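Local coordinates for putative hydrogenase expression/formation protein hupG (Rhodopseudomonas palustris, PDB 2QSI) that is of unknown function but, as a HupG/HyaE-family protein with a thioredoxin-like fold, probably assists the expression or maturation of a hydrogenase, at residues Phe39-Ala44 / Pro48-Leu53; Lys107-Asp110 / Ala116-Gly119. One frame throughout, in Å; residues are numbered along the deposited sequence.

Contact 1: residues Phe39-Ala44 / Pro48-Leu53; sequences FFRGDA and PEAADL
Phe39 and Leu53 both hold CG anti to the backbone N (chi1 173° and 175°), which sets phenyl ring and isobutyl group alongside one another, running in opposite directions. They meet in the beta-alpha-beta unit of a thioredoxin-like fold, where strand 35-40 leads through a loop into helix 50-62. Phe39 CE1 lies 3.6 Å from Leu53 CG, with CD2 of the leucine equally near. The ring turns its edge to Ala50 O, which lies near the ring plane, 3.5 Å from Phe39 CZ. Ala54 and Leu57 of helix 50-62 and Leu93 of strand 92-106 add to this apolar layer.

Arg41 runs over the first turn of the helix. Its CG packs on Ala50 CB, and a bend at chi3 then brings NH1 to 3.7 Å from Ala51 CA. Phe39 CE2 lies over one guanidinium face, toward its rim, with NH2 in the ring plane, while NE is paired in a salt bridge with Glu72. Ala50 itself fits snugly, its CB 3.3 Å from Arg41 O. Beyond Arg41 the chain turns through Gly42, part of the dithiothreitol pocket, in the region that probably corresponds to the redox-cysteine site of thioredoxins. At the far end Ala44 O approaches Pro48 CA to 3.2 Å, yet no hydrogen bond can form with Pro48 N, which has no hydrogen to give.

Contact 2: residues Lys107-Asp110 / Ala116-Gly119; sequences KIQD and AQIG
Gln109 and Gln117 reach for each other with their amide groups across a gap of 10.5 Å between their CA atoms. Each side chain keeps CG beside its own backbone N, anti to the carbonyl carbon (chi1 -61° in Gln109), and is extended beyond CG, so nearly the full length of both is spent on closing the distance. The chains cross at about a right angle, but the final torsions turn the terminal amides to within 22° of a common orientation. Gln117 NE2 donates to Gln109 OE1 at 2.6 Å. The N-H points well off the acceptor, at 128°, and the bond is weak despite the short separation. A water completes a ring with the pair: it accepts from Gln109 NE2 at 2.7 Å and donates to Gln117 OE1 at 2.9 Å. Ser113 OG, one turn before Gln117, is bonded to both Gln109 OE1 and Gln117 NE2. Gln109 NE2 also bonds Ala106 O, a pure acceptor, which supports this orientation of the Gln109 amide and, through the pair, that of Gln117. Replacing Gln109 by an alanine would probably cost Gln117 NE2 its weak bond and the water its donor, leaving the Gln117 amide less firmly held, mainly through Ser113 OG. The pair spans the corner between strand 92-106 and helix 111-126: Asp110 caps the helix through Ser113 N, Gln117 rests on Ile105 of the strand, and the next residue, Ile118, packs on Phe64 of the second subunit.

Contact 1 closes before contact 2 opens along the chain, and within one chain their centres lie 49 Å apart on opposite sides of the chain's centre, with nearest atoms about 32 Å apart. Contact 1 belongs to the beta-alpha-beta core; contact 2 sits at the far end of strand 92-106, the edge strand that pairs antiparallel with strand 35-40 before running out to helix 111-126. Across the dimer, however, the two regions meet: Glu49 and Asp52 of one subunit pack on Ile108 of the other, and Leu53 on its Tyr114. This is consistent with the C-terminal arm of each subunit packing against the thioredoxin-like domain of its partner.

Contact 1: residues Phe39-Ala44 / Pro48-Leu53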
loop_
_atom_site.group_PDB
_atom_site.type_symbol
_atom_site.label_atom_id
_atom_site.label_comp_id
_atom_site.label_asym_id
_atom_site.label_seq_id
_atom_site.Cartn_x
_atom_site.Cartn_y
_atom_site.Cartn_z
ATOM N N PHE A 39 -14.344 -1.287 -7.868
ATOM C CA PHE A 39 -15.243 -1.238 -9.015
ATOM C C PHE A 39 -15.667 0.196 -9.282
ATOM O O PHE A 39 -16.381 0.803 -8.479
ATOM C CB PHE A 39 -16.471 -2.119 -8.737
ATOM C CG PHE A 39 -17.550 -2.020 -9.762
ATOM C CD1 PHE A 39 -17.270 -1.928 -11.104
ATOM C CD2 PHE A 39 -18.887 -2.111 -9.358
ATOM C CE1 PHE A 39 -18.335 -1.873 -12.046
ATOM C CE2 PHE A 39 -19.895 -2.056 -10.251
ATOM C CZ PHE A 39 -19.619 -1.932 -11.607
ATOM N N PHE A 40 -15.211 0.703 -10.436
ATOM C CA PHE A 40 -15.672 1.987 -11.002
ATOM C C PHE A 40 -16.749 1.711 -12.037
ATOM O O PHE A 40 -16.501 1.097 -13.104
ATOM C CB PHE A 40 -14.500 2.720 -11.638
ATOM C CG PHE A 40 -13.440 3.139 -10.642
ATOM C CD1 PHE A 40 -13.435 4.439 -10.113
ATOM C CD2 PHE A 40 -12.463 2.241 -10.191
ATOM C CE1 PHE A 40 -12.439 4.843 -9.216
ATOM C CE2 PHE A 40 -11.520 2.622 -9.241
ATOM C CZ PHE A 40 -11.520 3.918 -8.741
ATOM N N ARG A 41 -17.959 2.117 -11.675
ATOM C CA ARG A 41 -19.158 1.788 -12.425
ATOM C C ARG A 41 -19.443 2.831 -13.487
ATOM O O ARG A 41 -19.226 2.590 -14.669
ATOM C CB ARG A 41 -20.367 1.632 -11.460
ATOM C CG ARG A 41 -21.660 1.278 -12.193
ATOM C CD ARG A 41 -22.890 1.427 -11.313
ATOM N NE ARG A 41 -23.001 0.418 -10.252
ATOM C CZ ARG A 41 -23.594 -0.777 -10.356
ATOM N NH1 ARG A 41 -24.181 -1.165 -11.483
ATOM N NH2 ARG A 41 -23.628 -1.551 -9.284
ATOM N N GLY A 42 -19.893 4.008 -13.055
ATOM C CA GLY A 42 -20.328 5.041 -13.963
ATOM C C GLY A 42 -21.832 5.186 -14.116
ATOM O O GLY A 42 -22.622 4.300 -13.772
ATOM N N ASP A 43 -22.222 6.314 -14.682
ATOM C CA ASP A 43 -23.635 6.603 -14.951
ATOM C C ASP A 43 -24.279 5.535 -15.830
ATOM O O ASP A 43 -23.649 5.039 -16.764
ATOM C CB ASP A 43 -23.731 7.971 -15.647
ATOM C CG ASP A 43 -25.121 8.287 -16.087
ATOM O OD1 ASP A 43 -25.958 8.571 -15.203
ATOM O OD2 ASP A 43 -25.369 8.243 -17.309
ATOM N N ALA A 44 -25.534 5.188 -15.514
ATOM C CA ALA A 44 -26.303 4.116 -16.189
ATOM C C ALA A 44 -26.626 4.449 -17.644
ATOM O O ALA A 44 -26.790 3.544 -18.437
ATOM C CB ALA A 44 -27.627 3.862 -15.446
ATOM N N PRO A 48 -24.254 1.799 -19.431
ATOM C CA PRO A 48 -25.243 0.822 -18.949
ATOM C C PRO A 48 -24.635 -0.582 -18.771
ATOM O O PRO A 48 -25.031 -1.333 -17.869
ATOM C CB PRO A 48 -26.315 0.833 -20.045
ATOM C CG PRO A 48 -25.641 1.320 -21.244
ATOM C CD PRO A 48 -24.601 2.318 -20.776
ATOM N N GLU A 49 -23.625 -0.889 -19.573
ATOM C CA GLU A 49 -22.941 -2.194 -19.509
ATOM C C GLU A 49 -22.149 -2.399 -18.205
ATOM O O GLU A 49 -21.748 -3.532 -17.901
ATOM C CB GLU A 49 -22.022 -2.373 -20.731
ATOM C CG GLU A 49 -20.721 -1.561 -20.692
ATOM C CD GLU A 49 -20.844 -0.082 -21.024
ATOM O OE1 GLU A 49 -21.968 0.452 -21.335
ATOM O OE2 GLU A 49 -19.761 0.538 -21.007
ATOM N N ALA A 50 -21.911 -1.321 -17.447
ATOM C CA ALA A 50 -21.260 -1.412 -16.128
ATOM C C ALA A 50 -22.051 -2.309 -15.187
ATOM O O ALA A 50 -21.487 -2.987 -14.339
ATOM C CB ALA A 50 -21.058 -0.028 -15.508
ATOM N N ALA A 51 -23.358 -2.337 -15.346
ATOM C CA ALA A 51 -24.183 -3.265 -14.554
ATOM C C ALA A 51 -23.806 -4.742 -14.804
ATOM O O ALA A 51 -23.952 -5.589 -13.922
ATOM C CB ALA A 51 -25.686 -3.034 -14.835
ATOM N N ASP A 52 -23.355 -5.055 -16.013
ATOM C CA ASP A 52 -22.927 -6.412 -16.320
ATOM C C ASP A 52 -21.683 -6.808 -15.530
ATOM O O ASP A 52 -21.561 -7.974 -15.063
ATOM C CB ASP A 52 -22.678 -6.581 -17.809
ATOM C CG ASP A 52 -23.945 -6.400 -18.643
ATOM O OD1 ASP A 52 -25.054 -6.722 -18.166
ATOM O OD2 ASP A 52 -23.819 -5.953 -19.792
ATOM N N LEU A 53 -20.782 -5.837 -15.359
ATOM C CA LEU A 53 -19.562 -6.023 -14.569
ATOM C C LEU A 53 -19.920 -6.157 -13.102
ATOM O O LEU A 53 -19.343 -6.969 -12.385
ATOM C CB LEU A 53 -18.610 -4.816 -14.763
ATOM C CG LEU A 53 -17.324 -4.806 -13.905
ATOM C CD1 LEU A 53 -16.663 -6.183 -13.884
ATOM C CD2 LEU A 53 -16.365 -3.776 -14.415
#

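Contact 2: residues Lys107-Asp110 / Ala116-Gly119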
loop_
_atom_site.group_PDB
_atom_site.type_symbol
_atom_site.label_atom_id
_atom_site.label_comp_id
_atom_site.label_asym_id
_atom_site.label_seq_id
_atom_site.Cartn_x
_atom_site.Cartn_y
_atom_site.Cartn_z
ATOM N N LYS A 107 14.630 0.165 18.768
ATOM C CA LYS A 107 15.825 0.405 19.568
ATOM C C LYS A 107 17.081 0.398 18.701
ATOM O O LYS A 107 17.029 0.047 17.522
ATOM C CB LYS A 107 15.948 -0.642 20.678
ATOM C CG LYS A 107 14.746 -0.704 21.606
ATOM C CD LYS A 107 15.126 -1.272 22.964
ATOM C CE LYS A 107 14.984 -2.785 22.989
ATOM N NZ LYS A 107 15.137 -3.334 24.365
ATOM N N ILE A 108 18.204 0.788 19.291
ATOM C CA ILE A 108 19.429 1.015 18.533
ATOM C C ILE A 108 20.220 -0.278 18.363
ATOM O O ILE A 108 20.587 -0.925 19.344
ATOM C CB ILE A 108 20.325 2.068 19.211
ATOM C CG1 ILE A 108 21.513 2.415 18.313
ATOM C CG2 ILE A 108 20.804 1.568 20.566
ATOM C CD1 ILE A 108 21.119 2.834 16.913
ATOM N N GLN A 109 20.479 -0.647 17.114
ATOM C CA GLN A 109 21.127 -1.919 16.809
ATOM C C GLN A 109 22.453 -1.691 16.062
ATOM O O GLN A 109 22.754 -0.569 15.690
ATOM C CB GLN A 109 20.145 -2.766 15.998
ATOM C CG GLN A 109 18.854 -3.036 16.853
ATOM C CD GLN A 109 17.909 -4.031 16.239
ATOM O OE1 GLN A 109 18.319 -4.910 15.461
ATOM N NE2 GLN A 109 16.619 -3.941 16.624
ATOM N N ASP A 110 23.269 -2.730 15.890
ATOM C CA ASP A 110 24.513 -2.558 15.120
ATOM C C ASP A 110 24.250 -2.652 13.608
ATOM O O ASP A 110 23.242 -3.184 13.180
ATOM C CB ASP A 110 25.591 -3.537 15.510
ATOM C CG ASP A 110 25.110 -4.947 15.553
ATOM O OD1 ASP A 110 24.739 -5.460 14.478
ATOM O OD2 ASP A 110 25.163 -5.546 16.663
ATOM N N ALA A 116 21.162 -7.224 7.947
ATOM C CA ALA A 116 20.565 -8.574 7.941
ATOM C C ALA A 116 19.024 -8.512 7.961
ATOM O O ALA A 116 18.354 -9.234 7.207
ATOM C CB ALA A 116 21.090 -9.427 9.117
ATOM N N GLN A 117 18.470 -7.633 8.800
ATOM C CA GLN A 117 17.015 -7.538 8.930
ATOM C C GLN A 117 16.397 -6.954 7.681
ATOM O O GLN A 117 15.418 -7.500 7.132
ATOM C CB GLN A 117 16.584 -6.839 10.195
ATOM C CG GLN A 117 16.947 -7.600 11.473
ATOM C CD GLN A 117 16.495 -6.875 12.720
ATOM O OE1 GLN A 117 15.295 -6.762 12.985
ATOM N NE2 GLN A 117 17.449 -6.402 13.505
ATOM N N ILE A 118 16.960 -5.860 7.184
ATOM C CA ILE A 118 16.437 -5.289 5.942
ATOM C C ILE A 118 16.546 -6.278 4.797
ATOM O O ILE A 118 15.581 -6.462 4.024
ATOM C CB ILE A 118 17.119 -3.969 5.588
ATOM C CG1 ILE A 118 16.762 -2.949 6.676
ATOM C CG2 ILE A 118 16.684 -3.497 4.145
ATOM C CD1 ILE A 118 17.469 -1.633 6.612
ATOM N N GLY A 119 17.717 -6.907 4.671
ATOM C CA GLY A 119 17.930 -7.909 3.653
ATOM C C GLY A 119 16.896 -9.018 3.697
ATOM O O GLY A 119 16.345 -9.424 2.658
HETATM O O HOH W 1 14.950 -5.834 15.748
#